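Local coordinates for cycloalternan-forming enzyme (PDB 5F7U), which belongs to glycoside hydrolase family 31, with an E-set-like N-terminal domain, a TIM barrel and a family 6 carbohydrate-binding module, at residues Y8-D16 with P22-P30; A485-P496 with M541-F549. The protein carries 1 engineered substitution. All blocks are in the same frame, centred on the assembly; numbering follows the deposited sequence.

In the fold
Contact 1 lies in the E-set-like N-terminal domain and contact 2 in loops of the TIM barrel, their centres about 16 Å apart, and the two touch where these domains meet. Arg545 NH2 forms a salt bridge of 2.7 Å with Asp29 OD2, and its NE pairs with Asp15. Beside it, Trp543 NE1 probably hydrogen-bonds to Asp16 OD1 at 2.8 Å, and Gly544 and Asp14 share a backbone hydrogen bond. Each contact is also close to sugar: Tyr8 of contact 1 belongs to a glycan pocket completed by Trp43, Asn75 and Asn76, while the side chain of Met541 in contact 2 is about 7 Å from a bound glucose.

Contact 1 (Y8-D16 with P22-P30); sequences YHSPYGDDD and PTERSPRDP. With GLC (alpha-D-glucopyranose), chain E.
The ring of Tyr8 carries a glucose on one face, with C4 of the sugar over its centre, and meets the hydroxyl of Thr23 at its edge, where CE2 and OG1 are 3.3 Å apart. This sugar-stacking platform begins a loop of the E-set-like N-terminal domain that folds back over residues 22-30; the flanking strands 6-8 and 25-26 both pair with strand 36-43. Two guanidinium groups organise the rest. Pro11 CB sits over one face of Arg25, 3.3 Å from NH2, while Tyr12 OH lies at the edge in its plane, and the tyrosine ring stands nearly upright to that plane (84°). A bend at chi3 (73°) turns Arg25 so that NE and NH1 hold the carbonyl O of Arg28 side-on; its NH2 bonds to Tyr94. Arg28, by contrast, is extended from CG to NE and passes Tyr12 CD1 with its CB at 3.7 Å. One face of its guanidinium receives Asp15 CA. In its plane, NE and NH2 grip Glu24 OE1 side-on in a salt bridge, and NH1 and NH2 converge end-on on the backbone carbonyl O of Asp16, at 2.9 Å from NH1. Asp15 OD1 makes a long salt bridge to Arg28 NH1, 3.7 Å, from well out of that plane, probably contributing charge without a directed N-H; its stronger partner is Arg545. Glu24 OE2 also accepts from Gln21 N. Two backbone bonds fix the register: Ser10 N to Thr23 O, almost straight at 170°, and Arg25 N to Pro11 O. From Ser10 a type I turn leads to Gly13, overlapped by a type II' turn, Tyr12 to Asp15. Water 1 bridges the two segments, donating to Ser10 O at 2.8 Å and hydrogen-bonded to Thr23 OG1 at 2.7 Å.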
loop_
_atom_site.group_PDB
_atom_site.type_symbol
_atom_site.label_atom_id
_atom_site.label_comp_id
_atom_site.label_asym_id
_atom_site.label_seq_id
_atom_site.Cartn_x
_atom_site.Cartn_y
_atom_site.Cartn_z
ATOM N N TYR A 8 -40.771 19.205 -5.489
ATOM C CA TYR A 8 -39.469 19.053 -4.855
ATOM C C TYR A 8 -38.308 19.579 -5.699
ATOM O O TYR A 8 -38.208 19.278 -6.884
ATOM C CB TYR A 8 -39.268 17.584 -4.488
ATOM C CG TYR A 8 -37.975 17.272 -3.789
ATOM C CD1 TYR A 8 -37.863 17.400 -2.405
ATOM C CD2 TYR A 8 -36.858 16.827 -4.515
ATOM C CE1 TYR A 8 -36.670 17.091 -1.768
ATOM C CE2 TYR A 8 -35.659 16.518 -3.877
ATOM C CZ TYR A 8 -35.579 16.644 -2.506
ATOM O OH TYR A 8 -34.382 16.342 -1.874
ATOM N N HIS A 9 -37.441 20.357 -5.052
ATOM C CA HIS A 9 -36.153 20.758 -5.604
ATOM C C HIS A 9 -35.187 20.781 -4.419
ATOM O O HIS A 9 -35.577 21.159 -3.317
ATOM C CB HIS A 9 -36.238 22.143 -6.286
ATOM C CG HIS A 9 -34.900 22.780 -6.552
ATOM N ND1 HIS A 9 -34.115 22.452 -7.638
ATOM C CD2 HIS A 9 -34.211 23.719 -5.861
ATOM C CE1 HIS A 9 -32.997 23.158 -7.603
ATOM N NE2 HIS A 9 -33.031 23.935 -6.530
ATOM N N SER A 10 -33.957 20.320 -4.647
ATOM C CA SER A 10 -32.929 20.355 -3.613
ATOM C C SER A 10 -31.612 20.572 -4.350
ATOM O O SER A 10 -31.161 19.669 -5.052
ATOM C CB SER A 10 -32.909 19.043 -2.819
ATOM O OG SER A 10 -32.136 19.205 -1.630
ATOM N N PRO A 11 -31.003 21.762 -4.197
ATOM C CA PRO A 11 -29.982 22.200 -5.164
ATOM C C PRO A 11 -28.744 21.310 -5.271
ATOM O O PRO A 11 -28.175 21.199 -6.348
ATOM C CB PRO A 11 -29.588 23.599 -4.658
ATOM C CG PRO A 11 -30.049 23.664 -3.245
ATOM C CD PRO A 11 -31.303 22.824 -3.221
ATOM N N TYR A 12 -28.328 20.699 -4.167
ATOM C CA TYR A 12 -27.129 19.860 -4.207
ATOM C C TYR A 12 -27.386 18.367 -4.340
ATOM O O TYR A 12 -26.419 17.611 -4.496
ATOM C CB TYR A 12 -26.242 20.128 -2.989
ATOM C CG TYR A 12 -25.947 21.596 -2.785
ATOM C CD1 TYR A 12 -25.081 22.306 -3.656
ATOM C CD2 TYR A 12 -26.523 22.280 -1.724
ATOM C CE1 TYR A 12 -24.822 23.670 -3.450
ATOM C CE2 TYR A 12 -26.267 23.626 -1.509
ATOM C CZ TYR A 12 -25.424 24.307 -2.369
ATOM O OH TYR A 12 -25.196 25.647 -2.097
ATOM N N GLY A 13 -28.656 17.937 -4.244
ATOM C CA GLY A 13 -28.990 16.504 -4.251
ATOM C C GLY A 13 -28.287 15.806 -3.097
ATOM O O GLY A 13 -28.312 16.299 -1.968
ATOM N N ASP A 14 -27.641 14.677 -3.386
ATOM C CA ASP A 14 -26.821 14.010 -2.384
ATOM C C ASP A 14 -25.378 14.523 -2.384
ATOM O O ASP A 14 -24.525 13.972 -1.679
ATOM C CB ASP A 14 -26.853 12.493 -2.606
ATOM C CG ASP A 14 -28.218 11.900 -2.350
ATOM O OD1 ASP A 14 -28.872 12.288 -1.360
ATOM O OD2 ASP A 14 -28.650 11.032 -3.134
ATOM N N ASP A 15 -25.114 15.564 -3.177
ATOM C CA ASP A 15 -23.761 16.116 -3.361
ATOM C C ASP A 15 -22.762 15.062 -3.892
ATOM O O ASP A 15 -21.564 15.116 -3.604
ATOM C CB ASP A 15 -23.254 16.718 -2.035
ATOM C CG ASP A 15 -22.141 17.735 -2.233
ATOM O OD1 ASP A 15 -22.215 18.539 -3.166
ATOM O OD2 ASP A 15 -21.190 17.685 -1.437
ATOM N N ASP A 16 -23.259 14.111 -4.670
ATOM C CA ASP A 16 -22.394 13.052 -5.189
ATOM C C ASP A 16 -21.430 13.664 -6.210
ATOM O O ASP A 16 -21.839 14.525 -7.010
ATOM C CB ASP A 16 -23.245 11.941 -5.808
ATOM C CG ASP A 16 -22.435 10.698 -6.097
ATOM O OD1 ASP A 16 -22.254 9.839 -5.213
ATOM O OD2 ASP A 16 -21.956 10.582 -7.226
ATOM N N PRO A 22 -32.150 14.137 -9.980
ATOM C CA PRO A 22 -32.813 14.829 -11.100
ATOM C C PRO A 22 -33.515 16.144 -10.719
ATOM O O PRO A 22 -34.264 16.693 -11.518
ATOM C CB PRO A 22 -33.858 13.794 -11.571
ATOM C CG PRO A 22 -34.173 13.002 -10.347
ATOM C CD PRO A 22 -32.849 12.885 -9.618
ATOM N N THR A 23 -33.252 16.640 -9.519
ATOM C CA THR A 23 -33.924 17.841 -8.999
ATOM C C THR A 23 -32.933 18.817 -8.361
ATOM O O THR A 23 -33.257 19.518 -7.380
ATOM C CB THR A 23 -35.016 17.474 -7.988
ATOM O OG1 THR A 23 -34.456 16.645 -6.952
ATOM C CG2 THR A 23 -36.178 16.738 -8.702
ATOM N N GLU A 24 -31.744 18.884 -8.956
ATOM C CA GLU A 24 -30.633 19.717 -8.449
ATOM C C GLU A 24 -30.549 21.050 -9.188
ATOM O O GLU A 24 -31.232 21.269 -10.202
ATOM C CB GLU A 24 -29.301 18.989 -8.633
ATOM C CG GLU A 24 -29.158 17.717 -7.807
ATOM C CD GLU A 24 -27.732 17.173 -7.779
ATOM O OE1 GLU A 24 -26.781 17.889 -8.208
ATOM O OE2 GLU A 24 -27.566 16.025 -7.307
ATOM N N ARG A 25 -29.696 21.931 -8.675
ATOM C CA ARG A 25 -29.307 23.151 -9.370
ATOM C C ARG A 25 -28.017 22.881 -10.136
ATOM O O ARG A 25 -27.123 22.197 -9.627
ATOM C CB ARG A 25 -29.075 24.253 -8.352
ATOM C CG ARG A 25 -28.440 25.514 -8.926
ATOM C CD ARG A 25 -28.438 26.592 -7.862
ATOM N NE ARG A 25 -27.441 26.334 -6.807
ATOM C CZ ARG A 25 -27.672 26.495 -5.509
ATOM N NH1 ARG A 25 -26.682 26.325 -4.650
ATOM N NH2 ARG A 25 -28.892 26.812 -5.063
ATOM N N SER A 26 -27.917 23.409 -11.349
ATOM C CA SER A 26 -26.698 23.226 -12.145
ATOM C C SER A 26 -26.249 24.567 -12.732
ATOM O O SER A 26 -27.070 25.241 -13.367
ATOM C CB SER A 26 -26.917 22.189 -13.252
ATOM O OG SER A 26 -25.709 21.999 -13.991
ATOM N N PRO A 27 -24.996 24.996 -12.493
ATOM C CA PRO A 27 -24.035 24.367 -11.573
ATOM C C PRO A 27 -24.494 24.434 -10.126
ATOM O O PRO A 27 -25.253 25.332 -9.755
ATOM C CB PRO A 27 -22.777 25.230 -11.717
ATOM C CG PRO A 27 -23.069 26.264 -12.753
ATOM C CD PRO A 27 -24.563 26.340 -12.906
ATOM N N ARG A 28 -24.007 23.514 -9.291
ATOM C CA ARG A 28 -24.348 23.551 -7.861
ATOM C C ARG A 28 -23.922 24.877 -7.219
ATOM O O ARG A 28 -24.685 25.470 -6.460
ATOM C CB ARG A 28 -23.701 22.366 -7.128
ATOM C CG ARG A 28 -24.376 21.035 -7.472
ATOM C CD ARG A 28 -23.637 19.894 -6.787
ATOM N NE ARG A 28 -24.215 18.595 -7.133
ATOM C CZ ARG A 28 -23.574 17.427 -7.054
ATOM N NH1 ARG A 28 -22.286 17.366 -6.671
ATOM N NH2 ARG A 28 -24.233 16.306 -7.369
ATOM N N ASP A 29 -22.696 25.317 -7.520
ATOM C CA ASP A 29 -22.124 26.532 -6.939
ATOM C C ASP A 29 -21.753 27.436 -8.108
ATOM O O ASP A 29 -20.650 27.337 -8.621
ATOM C CB ASP A 29 -20.873 26.209 -6.094
ATOM C CG ASP A 29 -21.167 25.279 -4.921
ATOM O OD1 ASP A 29 -22.054 25.572 -4.089
ATOM O OD2 ASP A 29 -20.463 24.262 -4.793
ATOM N N PRO A 30 -22.695 28.297 -8.560
ATOM C CA PRO A 30 -22.476 29.097 -9.775
ATOM C C PRO A 30 -21.360 30.125 -9.619
ATOM O O PRO A 30 -21.269 30.820 -8.590
ATOM C CB PRO A 30 -23.819 29.803 -9.975
ATOM C CG PRO A 30 -24.813 28.888 -9.307
ATOM C CD PRO A 30 -24.080 28.442 -8.067
HETATM C C1 GLC E . -39.910 13.295 -3.770
HETATM C C2 GLC E . -38.505 13.234 -4.379
HETATM C C3 GLC E . -37.553 12.560 -3.378
HETATM C C4 GLC E . -37.550 13.310 -2.042
HETATM C C5 GLC E . -38.981 13.474 -1.496
HETATM C C6 GLC E . -39.022 14.404 -0.286
HETATM O O2 GLC E . -38.550 12.529 -5.626
HETATM O O3 GLC E . -36.221 12.475 -3.891
HETATM O O4 GLC E . -36.722 12.605 -1.111
HETATM O O5 GLC E . -39.886 13.988 -2.503
HETATM O O6 GLC E . -40.132 14.058 0.549
HETATM O O HOH W 1 -32.027 17.135 -5.765
HETATM O O HOH W 2 -28.309 26.907 -2.131
HETATM O O HOH W 3 -24.123 27.276 -3.705
HETATM O O HOH W 4 -26.209 14.062 -5.820
HETATM O O HOH W 5 -20.598 19.330 -5.258
#

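Contact 2 (A485-P496 with M541-F549); sequences ADDGTGAPYRVP and MVWGRDTTF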
loop_
_atom_site.group_PDB
_atom_site.type_symbol
_atom_site.label_atom_id
_atom_site.label_comp_id
_atom_site.label_asym_id
_atom_site.label_seq_id
_atom_site.Cartn_x
_atom_site.Cartn_y
_atom_site.Cartn_z
ATOM N N ALA A 485 -25.672 11.388 12.933
ATOM C CA ALA A 485 -25.487 12.724 12.375
ATOM C C ALA A 485 -26.872 13.329 12.098
ATOM O O ALA A 485 -27.902 12.633 12.112
ATOM C CB ALA A 485 -24.652 12.671 11.105
ATOM N N ASP A 486 -26.899 14.632 11.862
ATOM C CA ASP A 486 -28.136 15.312 11.537
ATOM C C ASP A 486 -28.226 15.569 10.045
ATOM O O ASP A 486 -27.215 15.852 9.406
ATOM C CB ASP A 486 -28.243 16.624 12.304
ATOM C CG ASP A 486 -29.629 17.163 12.297
ATOM O OD1 ASP A 486 -30.438 16.690 13.136
ATOM O OD2 ASP A 486 -29.924 18.035 11.448
ATOM N N ASP A 487 -29.433 15.475 9.490
ATOM C CA ASP A 487 -29.617 15.687 8.053
ATOM C C ASP A 487 -29.575 17.165 7.664
ATOM O O ASP A 487 -29.537 17.497 6.475
ATOM C CB ASP A 487 -30.905 15.011 7.544
ATOM C CG ASP A 487 -32.189 15.767 7.933
ATOM O OD1 ASP A 487 -32.164 16.663 8.808
ATOM O OD2 ASP A 487 -33.248 15.435 7.360
ATOM N N GLY A 488 -29.609 18.035 8.679
ATOM C CA GLY A 488 -29.584 19.487 8.491
ATOM C C GLY A 488 -30.883 20.157 8.897
ATOM O O GLY A 488 -30.953 21.381 8.960
ATOM N N THR A 489 -31.908 19.356 9.183
ATOM C CA THR A 489 -33.239 19.875 9.546
ATOM C C THR A 489 -33.669 19.469 10.956
ATOM O O THR A 489 -34.749 19.850 11.410
ATOM C CB THR A 489 -34.332 19.446 8.537
ATOM O OG1 THR A 489 -34.562 18.036 8.641
ATOM C CG2 THR A 489 -33.941 19.805 7.098
ATOM N N GLY A 490 -32.822 18.703 11.644
ATOM C CA GLY A 490 -33.151 18.191 12.975
ATOM C C GLY A 490 -33.554 16.723 12.982
ATOM O O GLY A 490 -33.944 16.186 14.027
ATOM N N ALA A 491 -33.469 16.082 11.814
ATOM C CA ALA A 491 -33.799 14.675 11.654
ATOM C C ALA A 491 -32.503 13.871 11.536
ATOM O O ALA A 491 -31.490 14.414 11.069
ATOM C CB ALA A 491 -34.646 14.475 10.411
ATOM N N PRO A 492 -32.518 12.587 11.956
ATOM C CA PRO A 492 -31.312 11.778 11.779
ATOM C C PRO A 492 -30.931 11.607 10.306
ATOM O O PRO A 492 -31.812 11.467 9.434
ATOM C CB PRO A 492 -31.703 10.429 12.388
ATOM C CG PRO A 492 -33.191 10.416 12.350
ATOM C CD PRO A 492 -33.571 11.822 12.649
ATOM N N TYR A 493 -29.632 11.673 10.038
ATOM C CA TYR A 493 -29.117 11.440 8.694
ATOM C C TYR A 493 -29.247 9.967 8.353
ATOM O O TYR A 493 -28.802 9.104 9.127
ATOM C CB TYR A 493 -27.654 11.876 8.559
ATOM C CG TYR A 493 -27.017 11.338 7.303
ATOM C CD1 TYR A 493 -27.312 11.907 6.056
ATOM C CD2 TYR A 493 -26.153 10.243 7.346
ATOM C CE1 TYR A 493 -26.757 11.398 4.886
ATOM C CE2 TYR A 493 -25.591 9.726 6.177
ATOM C CZ TYR A 493 -25.896 10.310 4.961
ATOM O OH TYR A 493 -25.340 9.816 3.805
ATOM N N ARG A 494 -29.845 9.686 7.199
ATOM C CA ARG A 494 -29.879 8.317 6.661
ATOM C C ARG A 494 -29.123 8.218 5.344
ATOM O O ARG A 494 -29.137 9.154 4.557
ATOM C CB ARG A 494 -31.318 7.842 6.459
ATOM C CG ARG A 494 -32.138 7.827 7.744
ATOM C CD ARG A 494 -33.619 7.624 7.473
ATOM N NE ARG A 494 -34.355 7.591 8.734
ATOM C CZ ARG A 494 -34.610 6.486 9.433
ATOM N NH1 ARG A 494 -34.217 5.299 8.996
ATOM N NH2 ARG A 494 -35.267 6.573 10.587
ATOM N N VAL A 495 -28.465 7.078 5.127
ATOM C CA VAL A 495 -27.790 6.760 3.860
ATOM C C VAL A 495 -28.815 6.851 2.706
ATOM O O VAL A 495 -29.930 6.321 2.832
ATOM C CB VAL A 495 -27.169 5.344 3.922
ATOM C CG1 VAL A 495 -26.575 4.932 2.587
ATOM C CG2 VAL A 495 -26.091 5.282 4.999
ATOM N N PRO A 496 -28.456 7.522 1.584
ATOM C CA PRO A 496 -29.403 7.653 0.457
ATOM C C PRO A 496 -29.973 6.297 0.028
ATOM O O PRO A 496 -29.244 5.299 0.020
ATOM C CB PRO A 496 -28.527 8.236 -0.661
ATOM C CG PRO A 496 -27.505 9.037 0.080
ATOM C CD PRO A 496 -27.175 8.195 1.287
ATOM N N MET A 541 -20.171 6.430 3.163
ATOM C CA MET A 541 -21.606 6.503 3.277
ATOM C C MET A 541 -22.130 7.896 3.640
ATOM O O MET A 541 -23.318 8.061 3.843
ATOM C CB MET A 541 -22.071 5.489 4.330
ATOM C CG MET A 541 -21.877 4.056 3.881
ATOM S SD MET A 541 -21.764 2.970 5.313
ATOM C CE MET A 541 -21.927 1.394 4.476
ATOM N N VAL A 542 -21.238 8.882 3.690
ATOM C CA VAL A 542 -21.642 10.265 4.003
ATOM C C VAL A 542 -21.923 11.039 2.717
ATOM O O VAL A 542 -21.001 11.381 1.965
ATOM C CB VAL A 542 -20.573 11.009 4.850
ATOM C CG1 VAL A 542 -20.941 12.484 5.015
ATOM C CG2 VAL A 542 -20.411 10.355 6.210
ATOM N N TRP A 543 -23.198 11.335 2.498
ATOM C CA TRP A 543 -23.620 12.227 1.423
ATOM C C TRP A 543 -24.360 13.430 2.014
ATOM O O TRP A 543 -24.719 13.438 3.200
ATOM C CB TRP A 543 -24.539 11.470 0.463
ATOM C CG TRP A 543 -23.821 10.626 -0.582
ATOM C CD1 TRP A 543 -23.322 11.062 -1.785
ATOM C CD2 TRP A 543 -23.558 9.220 -0.529
ATOM N NE1 TRP A 543 -22.765 10.018 -2.478
ATOM C CE2 TRP A 543 -22.902 8.873 -1.739
ATOM C CE3 TRP A 543 -23.813 8.217 0.422
ATOM C CZ2 TRP A 543 -22.497 7.567 -2.022
ATOM C CZ3 TRP A 543 -23.422 6.930 0.146
ATOM C CH2 TRP A 543 -22.766 6.607 -1.074
ATOM N N GLY A 544 -24.621 14.413 1.158
ATOM C CA GLY A 544 -25.493 15.547 1.495
ATOM C C GLY A 544 -24.652 16.673 2.057
ATOM O O GLY A 544 -23.876 16.474 2.985
ATOM N N ARG A 545 -24.820 17.868 1.509
ATOM C CA ARG A 545 -24.056 19.019 1.996
ATOM C C ARG A 545 -24.444 19.475 3.388
ATOM O O ARG A 545 -23.610 19.963 4.149
ATOM C CB ARG A 545 -24.247 20.172 1.062
ATOM C CG ARG A 545 -23.508 19.947 -0.202
ATOM C CD ARG A 545 -22.824 21.238 -0.540
ATOM N NE ARG A 545 -22.227 21.097 -1.842
ATOM C CZ ARG A 545 -21.800 22.113 -2.571
ATOM N NH1 ARG A 545 -21.935 23.360 -2.123
ATOM N NH2 ARG A 545 -21.289 21.874 -3.768
ATOM N N ASP A 546 -25.713 19.316 3.723
ATOM C CA ASP A 546 -26.213 19.847 4.990
ATOM C C ASP A 546 -26.121 18.833 6.130
ATOM O O ASP A 546 -26.470 19.140 7.286
ATOM C CB ASP A 546 -27.637 20.351 4.783
ATOM C CG ASP A 546 -27.685 21.589 3.895
ATOM O OD1 ASP A 546 -27.290 22.671 4.385
ATOM O OD2 ASP A 546 -28.114 21.497 2.713
ATOM N N THR A 547 -25.641 17.625 5.805
ATOM C CA THR A 547 -25.390 16.595 6.804
ATOM C C THR A 547 -24.411 17.151 7.838
ATOM O O THR A 547 -23.363 17.655 7.462
ATOM C CB THR A 547 -24.847 15.317 6.133
ATOM O OG1 THR A 547 -25.800 14.910 5.146
ATOM C CG2 THR A 547 -24.647 14.208 7.161
ATOM N N THR A 548 -24.793 17.102 9.118
ATOM C CA THR A 548 -24.052 17.805 10.179
ATOM C C THR A 548 -23.621 16.855 11.291
ATOM O O THR A 548 -24.443 16.094 11.814
ATOM C CB THR A 548 -24.905 18.943 10.792
ATOM O OG1 THR A 548 -25.409 19.792 9.748
ATOM C CG2 THR A 548 -24.076 19.787 11.801
ATOM N N PHE A 549 -22.342 16.939 11.666
ATOM C CA PHE A 549 -21.760 16.089 12.705
ATOM C C PHE A 549 -21.579 16.844 14.023
ATOM O O PHE A 549 -21.666 18.095 14.056
ATOM C CB PHE A 549 -20.470 15.452 12.190
ATOM C CG PHE A 549 -20.701 14.561 10.995
ATOM C CD1 PHE A 549 -20.965 15.108 9.729
ATOM C CD2 PHE A 549 -20.725 13.181 11.143
ATOM C CE1 PHE A 549 -21.233 14.288 8.640
ATOM C CE2 PHE A 549 -20.983 12.349 10.050
ATOM C CZ PHE A 549 -21.234 12.904 8.796
HETATM O O HOH W 6 -28.364 15.511 4.849
#
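A single antiparallel bridge, Asp486 with Thr548 as a hydrogen-bonded pair, ties together two loops of the TIM barrel: residues 485-496, which follow helix 469-481, and residues 541-549, which run from barrel strand 534-536 toward helix 555-577. Asp486 N bonds to Thr548 O and Thr548 N returns to Asp486 O at 2.7 Å. Next to the bridge, Ala485 CB rests over the face of Phe549, 4.0 Å from the ring centroid, in a CH-pi contact. The Asp486 carboxylate turns back on its own loop, where OD2 accepts from Gly488 N in an Asx turn and from Gly490 N.

Farther along, Tyr493 reaches across with CG anti to its amide nitrogen (chi1 166°). Its hydroxyl is held twice: it donates to Met541 O at 2.7 Å and accepts from Trp543 N at 2.9 Å, so two backbone groups fix the phenol. Thr547 CG2 covers one ring face in a second CH-pi contact, with Val495 N over the opposite face. Pro496 and Trp543 cross at about a right angle, with Pro496 CD 3.5 Å from Trp543 CE3, while the indole NE1 is directed to Asp16. The hydroxyl of Thr547 donates to Trp543 O at 2.7 Å and accepts from water 6, which also donates to Asp487 O at 2.8 Å.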